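Acidocalcisomal pyrophosphatase (Trypanosoma brucei brucei, PDB 5C5V) probably hydrolyses inorganic pyrophosphate to phosphate with the help of magnesium ions, four copies of the enzyme forming the assembly. Local coordinates at residues P148-N153 and A240-G245; A225-M230 and V259-H264; D287-W292 and G311-K316. One frame throughout, in Å; residues are numbered along the deposited sequence.

Interaction 1 of 3, residues P148-N153 and A240-G245; sequences PMNRYN and AVKVLG
The side-chain amide of Asn-150 pairs with both backbone polar atoms of Val-243. Asn-150 OD1 accepts from Val-243 N at 2.8 Å, and this donor lies tilted from the carbonyl plane. Asn-150 ND2 gives a straighter bond to Val-243 O at 2.9 Å, in the amide plane and on a lone pair of the carbonyl. Using both ends of the amide fixes which way round it sits. The first torsion carries the amide across, with CG anti to the backbone N (chi1 -170°). The amide stands in for the N-H and C=O that a facing residue of an antiparallel strand would offer. Asn-150 and Lys-242 cross at about a right angle, Asn-150 ND2 lying 3.3 Å from Lys-242 CG. The Lys-242 ammonium runs on to the carbonyl O of Cys-269.

Further along, the two backbones pair directly. Tyr-152 N reaches Val-241 O at 2.9 Å, and Val-241 N reaches Tyr-152 O at 2.8 Å, as in an antiparallel hydrogen-bonded pair. Asn-153 and Ala-240 follow as a non-hydrogen-bonded pair. On the face of Tyr-152 and Val-241, the phenol ring meets Val-243 obliquely, with Tyr-152 CD2 3.6 Å from Val-243 CG2. Asn-150 OD1 lies at the edge of the same ring, in its plane. Met-320 and Ile-323 of helix 316-336 also touch this ring. The other face holds Ala-240, whose CB is 3.6 Å from Arg-151 NH1. Asn-153 on that face gives its ND2 to Pro-133 O and packs on Thr-142 of the second subunit.

Strand 152-156 is bonded here to strand 238-251, and the pairings of both strands lead on round a closed ring of five strands. This is the curled beta barrel of the soluble family I pyrophosphatases.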
loop_
_atom_site.group_PDB
_atom_site.type_symbol
_atom_site.label_atom_id
_atom_site.label_comp_id
_atom_site.label_asym_id
_atom_site.label_seq_id
_atom_site.Cartn_x
_atom_site.Cartn_y
_atom_site.Cartn_z
ATOM N N PRO A 148 -16.635 8.786 13.187
ATOM C CA PRO A 148 -16.878 10.205 12.890
ATOM C C PRO A 148 -16.267 10.621 11.553
ATOM O O PRO A 148 -15.416 9.926 11.021
ATOM C CB PRO A 148 -16.204 10.940 14.069
ATOM C CG PRO A 148 -15.475 9.845 14.884
ATOM C CD PRO A 148 -15.441 8.612 14.030
ATOM N N MET A 149 -16.721 11.747 11.019
ATOM C CA MET A 149 -16.363 12.147 9.673
ATOM C C MET A 149 -14.993 12.797 9.703
ATOM O O MET A 149 -14.645 13.468 10.682
ATOM C CB MET A 149 -17.406 13.115 9.085
ATOM C CG MET A 149 -18.865 12.872 9.528
ATOM N N ASN A 150 -14.203 12.567 8.660
ATOM C CA ASN A 150 -12.927 13.249 8.487
ATOM C C ASN A 150 -12.625 13.283 7.011
ATOM O O ASN A 150 -11.748 12.577 6.530
ATOM C CB ASN A 150 -11.800 12.551 9.254
ATOM C CG ASN A 150 -10.489 13.376 9.287
ATOM O OD1 ASN A 150 -10.324 14.357 8.557
ATOM N ND2 ASN A 150 -9.551 12.948 10.116
ATOM N N ARG A 151 -13.374 14.095 6.284
ATOM C CA ARG A 151 -13.213 14.168 4.851
ATOM C C ARG A 151 -13.404 15.625 4.461
ATOM O O ARG A 151 -14.526 16.147 4.469
ATOM C CB ARG A 151 -14.204 13.247 4.130
ATOM C CG ARG A 151 -13.911 13.078 2.638
ATOM C CD ARG A 151 -14.856 12.057 1.945
ATOM N NE ARG A 151 -14.378 10.688 2.136
ATOM C CZ ARG A 151 -13.582 10.009 1.292
ATOM N NH1 ARG A 151 -13.163 10.545 0.143
ATOM N NH2 ARG A 151 -13.227 8.763 1.601
ATOM N N TYR A 152 -12.287 16.279 4.164
ATOM C CA TYR A 152 -12.241 17.700 3.884
ATOM C C TYR A 152 -11.785 17.984 2.468
ATOM O O TYR A 152 -10.942 17.287 1.940
ATOM C CB TYR A 152 -11.291 18.394 4.862
ATOM C CG TYR A 152 -11.736 18.362 6.302
ATOM C CD1 TYR A 152 -12.479 19.415 6.834
ATOM C CD2 TYR A 152 -11.429 17.288 7.128
ATOM C CE1 TYR A 152 -12.894 19.404 8.154
ATOM C CE2 TYR A 152 -11.834 17.265 8.450
ATOM C CZ TYR A 152 -12.574 18.328 8.963
ATOM O OH TYR A 152 -12.996 18.331 10.276
ATOM N N ASN A 153 -12.307 19.030 1.855
ATOM C CA ASN A 153 -11.773 19.434 0.568
ATOM C C ASN A 153 -10.532 20.295 0.746
ATOM O O ASN A 153 -10.521 21.242 1.534
ATOM C CB ASN A 153 -12.820 20.165 -0.257
ATOM C CG ASN A 153 -13.653 19.216 -1.081
ATOM O OD1 ASN A 153 -13.138 18.223 -1.592
ATOM N ND2 ASN A 153 -14.945 19.492 -1.194
ATOM N N ALA A 240 -10.112 15.177 -1.793
ATOM C CA ALA A 240 -10.565 14.852 -0.458
ATOM C C ALA A 240 -9.398 14.424 0.409
ATOM O O ALA A 240 -8.588 13.576 0.014
ATOM C CB ALA A 240 -11.628 13.756 -0.515
ATOM N N VAL A 241 -9.291 15.025 1.587
ATOM C CA VAL A 241 -8.195 14.687 2.481
ATOM C C VAL A 241 -8.690 14.381 3.878
ATOM O O VAL A 241 -9.806 14.737 4.264
ATOM C CB VAL A 241 -7.135 15.815 2.580
ATOM C CG1 VAL A 241 -6.599 16.180 1.209
ATOM C CG2 VAL A 241 -7.691 17.026 3.317
ATOM N N LYS A 242 -7.830 13.705 4.622
ATOM C CA LYS A 242 -8.049 13.364 6.015
ATOM C C LYS A 242 -7.109 14.183 6.883
ATOM O O LYS A 242 -5.906 14.173 6.673
ATOM C CB LYS A 242 -7.818 11.870 6.241
ATOM C CG LYS A 242 -7.862 11.463 7.693
ATOM C CD LYS A 242 -8.167 9.986 7.846
ATOM C CE LYS A 242 -6.914 9.162 7.962
ATOM N NZ LYS A 242 -7.289 7.748 8.303
ATOM N N VAL A 243 -7.662 14.889 7.856
ATOM C CA VAL A 243 -6.882 15.735 8.748
ATOM C C VAL A 243 -6.223 14.914 9.862
ATOM O O VAL A 243 -6.887 14.105 10.508
ATOM C CB VAL A 243 -7.778 16.826 9.363
ATOM C CG1 VAL A 243 -7.149 17.410 10.623
ATOM C CG2 VAL A 243 -8.102 17.894 8.325
ATOM N N LEU A 244 -4.923 15.125 10.081
ATOM C CA LEU A 244 -4.156 14.352 11.059
ATOM C C LEU A 244 -3.720 15.189 12.255
ATOM O O LEU A 244 -3.596 14.676 13.358
ATOM C CB LEU A 244 -2.920 13.723 10.404
ATOM C CG LEU A 244 -3.232 12.759 9.269
ATOM C CD1 LEU A 244 -1.961 12.352 8.569
ATOM C CD2 LEU A 244 -3.995 11.541 9.796
ATOM N N GLY A 245 -3.459 16.469 12.044
ATOM C CA GLY A 245 -2.956 17.292 13.126
ATOM C C GLY A 245 -2.669 18.692 12.651
ATOM O O GLY A 245 -2.917 19.017 11.495
#

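Interaction 2 of 3, residues A225-M230 and V259-H264; sequences AVEIGM and VVCISH
Glu-227 OE2 takes two backbone N-H groups. Ser-263 N comes from across the contact, 2.8 Å from Glu-227 OE2, on the anti side of the carboxylate. Gly-229 N, in the same segment, is also 2.8 Å from Glu-227 OE2 but above the carboxylate plane. The bend at chi2 (-79°) swings the acid toward Ser-263. Its other oxygen, OE1, accepts from Asn-197 ND2, so the buried group has three donors, which would suit a charged carboxylate.

The tight part is the parallel ladder before it. Val-226 N meets Val-259 O at 2.7 Å, Cys-261 N meets Val-226 O at 3.0 Å, and Ile-228 N meets Cys-261 O at 3.0 Å. Ile-228 CG2 lies 4.0 Å from Val-260 CG1, and Ile-228 meets Ile-262 at about a right angle.

Beyond Gly-229 and Ser-263 the chains diverge. Met-230 and His-264 no longer meet and are partly exposed. Met-230 packs on Leu-282 of the third subunit, while His-264 bonds to Asn-150 O.

The arrangement is that of a parallel strand pair in the pyrophosphatase barrel, next to the metal site, with the magnesium ligand Asp-224 directly preceding Ala-225.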
loop_
_atom_site.group_PDB
_atom_site.type_symbol
_atom_site.label_atom_id
_atom_site.label_comp_id
_atom_site.label_asym_id
_atom_site.label_seq_id
_atom_site.Cartn_x
_atom_site.Cartn_y
_atom_site.Cartn_z
ATOM N N ALA A 225 -2.975 24.273 4.618
ATOM C CA ALA A 225 -2.873 22.827 4.754
ATOM C C ALA A 225 -1.636 22.267 4.040
ATOM O O ALA A 225 -1.263 22.723 2.957
ATOM C CB ALA A 225 -4.137 22.157 4.228
ATOM N N VAL A 226 -1.003 21.281 4.667
ATOM C CA VAL A 226 0.098 20.562 4.044
ATOM C C VAL A 226 -0.341 19.124 3.815
ATOM O O VAL A 226 -0.614 18.396 4.770
ATOM C CB VAL A 226 1.363 20.590 4.928
ATOM C CG1 VAL A 226 2.575 20.167 4.118
ATOM C CG2 VAL A 226 1.566 21.984 5.495
ATOM N N GLU A 227 -0.424 18.706 2.563
ATOM C CA GLU A 227 -0.836 17.336 2.280
ATOM C C GLU A 227 0.393 16.441 2.033
ATOM O O GLU A 227 1.181 16.688 1.120
ATOM C CB GLU A 227 -1.791 17.312 1.084
ATOM C CG GLU A 227 -2.501 15.995 0.875
ATOM C CD GLU A 227 -1.618 14.959 0.190
ATOM O OE1 GLU A 227 -0.807 15.347 -0.683
ATOM O OE2 GLU A 227 -1.743 13.757 0.514
ATOM N N ILE A 228 0.558 15.408 2.850
ATOM C CA ILE A 228 1.855 14.708 2.920
ATOM C C ILE A 228 1.901 13.413 2.116
ATOM O O ILE A 228 2.843 12.655 2.222
ATOM C CB ILE A 228 2.228 14.380 4.376
ATOM C CG1 ILE A 228 1.229 13.388 4.966
ATOM C CG2 ILE A 228 2.293 15.651 5.214
ATOM C CD1 ILE A 228 1.435 13.117 6.443
ATOM N N GLY A 229 0.881 13.168 1.303
ATOM C CA GLY A 229 0.853 11.967 0.488
ATOM C C GLY A 229 1.964 11.956 -0.547
ATOM O O GLY A 229 2.729 12.918 -0.659
ATOM N N MET A 230 2.059 10.864 -1.296
ATOM C CA MET A 230 3.170 10.684 -2.220
ATOM C C MET A 230 2.887 11.255 -3.604
ATOM O O MET A 230 3.804 11.407 -4.399
ATOM C CB MET A 230 3.525 9.204 -2.335
ATOM C CG MET A 230 2.512 8.429 -3.129
ATOM S SD MET A 230 2.766 6.643 -3.036
ATOM C CE MET A 230 1.505 6.174 -4.247
ATOM N N VAL A 259 -2.197 22.949 8.952
ATOM C CA VAL A 259 -2.829 21.656 9.159
ATOM C C VAL A 259 -2.099 20.577 8.368
ATOM O O VAL A 259 -1.820 20.744 7.178
ATOM C CB VAL A 259 -4.325 21.673 8.763
ATOM C CG1 VAL A 259 -4.925 20.272 8.878
ATOM C CG2 VAL A 259 -5.099 22.653 9.632
ATOM N N VAL A 260 -1.784 19.477 9.046
ATOM C CA VAL A 260 -1.177 18.323 8.404
ATOM C C VAL A 260 -2.295 17.387 8.005
ATOM O O VAL A 260 -3.123 17.010 8.839
ATOM C CB VAL A 260 -0.178 17.572 9.337
ATOM C CG1 VAL A 260 0.382 16.332 8.626
ATOM C CG2 VAL A 260 0.963 18.487 9.774
ATOM N N CYS A 261 -2.331 17.011 6.733
ATOM C CA CYS A 261 -3.401 16.144 6.257
ATOM C C CYS A 261 -2.869 15.191 5.216
ATOM O O CYS A 261 -1.748 15.360 4.722
ATOM C CB CYS A 261 -4.558 16.972 5.680
ATOM S SG CYS A 261 -4.089 17.926 4.210
ATOM N N ILE A 262 -3.668 14.192 4.869
ATOM C CA ILE A 262 -3.261 13.280 3.811
ATOM C C ILE A 262 -4.431 12.891 2.925
ATOM O O ILE A 262 -5.536 12.653 3.401
ATOM C CB ILE A 262 -2.606 11.996 4.367
ATOM C CG1 ILE A 262 -2.090 11.136 3.210
ATOM C CG2 ILE A 262 -3.574 11.217 5.248
ATOM C CD1 ILE A 262 -1.244 9.981 3.653
ATOM N N SER A 263 -4.155 12.832 1.629
ATOM C CA SER A 263 -5.133 12.453 0.629
ATOM C C SER A 263 -5.806 11.119 0.921
ATOM O O SER A 263 -5.145 10.124 1.213
ATOM C CB SER A 263 -4.463 12.387 -0.747
ATOM O OG SER A 263 -5.308 11.721 -1.671
ATOM N N HIS A 264 -7.123 11.089 0.813
ATOM C CA HIS A 264 -7.864 9.854 0.985
ATOM C C HIS A 264 -7.545 8.863 -0.129
ATOM O O HIS A 264 -7.982 7.727 -0.078
ATOM C CB HIS A 264 -9.372 10.135 1.024
ATOM C CG HIS A 264 -9.892 10.463 2.387
ATOM N ND1 HIS A 264 -10.158 9.499 3.338
ATOM C CD2 HIS A 264 -10.189 11.651 2.967
ATOM C CE1 HIS A 264 -10.606 10.078 4.438
ATOM N NE2 HIS A 264 -10.632 11.384 4.240
#

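Interaction 3 of 3, residues D287-W292 and G311-K316; sequences DAIREW and GEFKDK
Helix 285-295 lies beside the segment that leads into the short, weakly bonded strand 313-315, and Arg-290 and Phe-313 carry most of this helix-to-sheet contact. The arginine leaves the helix with CG pointing away from the backbone N (chi1 177°) and bends at chi3 (40°). This turns the guanidinium toward the carbonyl of Gly-311. Arg-290 NH1 donates to Gly-311 O at 2.5 Å. That spacing is short for such a bond, so its exact length is doubtful. The oxygen lies close to the guanidinium plane, whereas the donor stands above the carbonyl plane and not on a lone pair.

Another edge of the guanidinium faces its own helix. Arg-290 NH2 lies 2.7 Å from Asp-287 OD1, a salt bridge whose hydrogen bond is weak because it is strongly bent. The in-plane oxygens of Asp-287 and Gly-311 probably help to limit rotation of the group. Phe-313 comes over one face. Phe-313 CE2 is 3.5 Å from Arg-290 NH1, and the two planes are 64° apart, so the groups do not stack flat.

Strand 313-315 is an edge element of the curled pyrophosphatase sheet, bonded through Lys-314 to Val-246 of strand 238-251. Phe-313 lies between that sheet and the helix, touching Leu-247, which Arg-290 also touches. Ile-289 CG2 approaches Phe-313 CZ at 4.2 Å, at the edge of the ring. The strand then passes into helix 316-336, where Asp-315 is the N-cap and its OD1 accepts from Tyr-318 N.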
loop_
_atom_site.group_PDB
_atom_site.type_symbol
_atom_site.label_atom_id
_atom_site.label_comp_id
_atom_site.label_asym_id
_atom_site.label_seq_id
_atom_site.Cartn_x
_atom_site.Cartn_y
_atom_site.Cartn_z
ATOM N N ASP A 287 9.231 16.886 11.427
ATOM C CA ASP A 287 10.401 17.729 11.722
ATOM C C ASP A 287 10.770 18.635 10.544
ATOM O O ASP A 287 11.117 19.804 10.733
ATOM C CB ASP A 287 11.639 16.877 12.082
ATOM C CG ASP A 287 11.596 16.318 13.499
ATOM O OD1 ASP A 287 10.757 16.765 14.314
ATOM O OD2 ASP A 287 12.426 15.419 13.806
ATOM N N ALA A 288 10.748 18.074 9.337
ATOM C CA ALA A 288 11.100 18.822 8.144
ATOM C C ALA A 288 10.068 19.907 7.850
ATOM O O ALA A 288 10.436 21.022 7.483
ATOM C CB ALA A 288 11.243 17.890 6.953
ATOM N N ILE A 289 8.781 19.584 8.016
ATOM C CA ILE A 289 7.710 20.570 7.835
ATOM C C ILE A 289 7.874 21.740 8.801
ATOM O O ILE A 289 7.878 22.897 8.380
ATOM C CB ILE A 289 6.312 19.936 8.033
ATOM C CG1 ILE A 289 5.987 19.018 6.858
ATOM C CG2 ILE A 289 5.240 21.007 8.128
ATOM C CD1 ILE A 289 4.713 18.214 7.039
ATOM N N ARG A 290 8.050 21.436 10.084
ATOM C CA ARG A 290 8.223 22.477 11.097
ATOM C C ARG A 290 9.434 23.344 10.771
ATOM O O ARG A 290 9.365 24.577 10.857
ATOM C CB ARG A 290 8.367 21.873 12.498
ATOM C CG ARG A 290 8.616 22.898 13.626
ATOM C CD ARG A 290 8.463 22.255 15.015
ATOM N NE ARG A 290 9.063 20.931 14.974
ATOM C CZ ARG A 290 8.520 19.830 15.478
ATOM N NH1 ARG A 290 7.368 19.872 16.120
ATOM N NH2 ARG A 290 9.155 18.685 15.342
ATOM N N GLU A 291 10.532 22.705 10.376
ATOM C CA GLU A 291 11.773 23.419 10.102
ATOM C C GLU A 291 11.692 24.280 8.840
ATOM O O GLU A 291 12.132 25.426 8.833
ATOM C CB GLU A 291 12.940 22.427 9.984
ATOM C CG GLU A 291 14.266 23.085 9.606
ATOM C CD GLU A 291 14.879 23.938 10.712
ATOM O OE1 GLU A 291 14.362 23.956 11.854
ATOM O OE2 GLU A 291 15.899 24.606 10.432
ATOM N N TRP A 292 11.140 23.719 7.771
ATOM C CA TRP A 292 10.941 24.470 6.545
ATOM C C TRP A 292 10.125 25.765 6.822
ATOM O O TRP A 292 10.512 26.863 6.413
ATOM C CB TRP A 292 10.233 23.595 5.514
ATOM C CG TRP A 292 10.358 24.100 4.116
ATOM C CD1 TRP A 292 11.264 23.689 3.164
ATOM C CD2 TRP A 292 9.562 25.120 3.497
ATOM N NE1 TRP A 292 11.066 24.395 1.994
ATOM C CE2 TRP A 292 10.031 25.275 2.173
ATOM C CE3 TRP A 292 8.502 25.917 3.932
ATOM C CZ2 TRP A 292 9.477 26.195 1.288
ATOM C CZ3 TRP A 292 7.954 26.828 3.052
ATOM C CH2 TRP A 292 8.443 26.960 1.746
ATOM N N GLY A 311 6.125 24.268 19.419
ATOM C CA GLY A 311 6.301 23.559 18.164
ATOM C C GLY A 311 5.613 22.204 18.130
ATOM O O GLY A 311 5.735 21.469 17.160
ATOM N N GLU A 312 4.860 21.867 19.169
ATOM C CA GLU A 312 4.150 20.592 19.151
ATOM C C GLU A 312 3.099 20.555 18.038
ATOM O O GLU A 312 2.353 21.513 17.845
ATOM C CB GLU A 312 3.481 20.317 20.498
ATOM C CG GLU A 312 2.757 18.978 20.537
ATOM C CD GLU A 312 1.853 18.820 21.759
ATOM O OE1 GLU A 312 1.989 19.617 22.716
ATOM O OE2 GLU A 312 0.994 17.900 21.749
ATOM N N PHE A 313 3.068 19.457 17.287
ATOM C CA PHE A 313 1.964 19.189 16.372
ATOM C C PHE A 313 0.813 18.666 17.198
ATOM O O PHE A 313 0.925 17.593 17.787
ATOM C CB PHE A 313 2.331 18.160 15.301
ATOM C CG PHE A 313 3.188 18.700 14.183
ATOM C CD1 PHE A 313 2.607 19.125 12.993
ATOM C CD2 PHE A 313 4.574 18.760 14.313
ATOM C CE1 PHE A 313 3.388 19.609 11.954
ATOM C CE2 PHE A 313 5.359 19.238 13.284
ATOM C CZ PHE A 313 4.764 19.675 12.096
ATOM N N LYS A 314 -0.283 19.416 17.263
ATOM C CA LYS A 314 -1.454 18.968 18.002
ATOM C C LYS A 314 -2.141 17.858 17.229
ATOM O O LYS A 314 -1.918 17.707 16.030
ATOM C CB LYS A 314 -2.412 20.126 18.249
ATOM C CG LYS A 314 -1.801 21.280 18.992
ATOM C CD LYS A 314 -1.337 20.856 20.385
ATOM C CE LYS A 314 -2.405 21.141 21.428
ATOM N NZ LYS A 314 -1.963 20.709 22.780
ATOM N N ASP A 315 -2.961 17.063 17.902
ATOM C CA ASP A 315 -3.569 15.918 17.238
ATOM C C ASP A 315 -4.782 16.319 16.368
ATOM O O ASP A 315 -5.126 17.500 16.253
ATOM C CB ASP A 315 -3.954 14.859 18.275
ATOM C CG ASP A 315 -5.024 15.330 19.247
ATOM O OD1 ASP A 315 -5.708 16.349 18.988
ATOM O OD2 ASP A 315 -5.173 14.674 20.296
ATOM N N LYS A 316 -5.407 15.327 15.747
ATOM C CA LYS A 316 -6.459 15.586 14.783
ATOM C C LYS A 316 -7.724 16.165 15.412
ATOM O O LYS A 316 -8.390 16.985 14.788
ATOM C CB LYS A 316 -6.797 14.314 14.017
ATOM C CG LYS A 316 -7.448 13.246 14.842
ATOM C CD LYS A 316 -7.858 12.081 13.948
ATOM C CE LYS A 316 -8.463 10.959 14.763
ATOM N NZ LYS A 316 -8.615 9.758 13.923
#

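In the fold
All three contacts reach the same curled sheet. Interactions 1 and 2 have centres about 9 Å apart and share the antiparallel pairing of strands 238-251 and 254-263. Their segments alternate along the chain. Interaction 3 comes later; its centre is about 13 Å from that of interaction 2 and about 18 Å from that of interaction 1. It adds helix 285-295 and edge strand 313-315. Ile-289 packs on Val-226 and Ile-228, and Phe-313 touches Val-260, so the helix continues the apolar core of interaction 2. Lys-316 packs beside Val-243 and Leu-244. Strand 224-227 begins at Asp-224 and strand 254-263 includes Asp-256, both magnesium ligands, so the shared sheet borders the metal site.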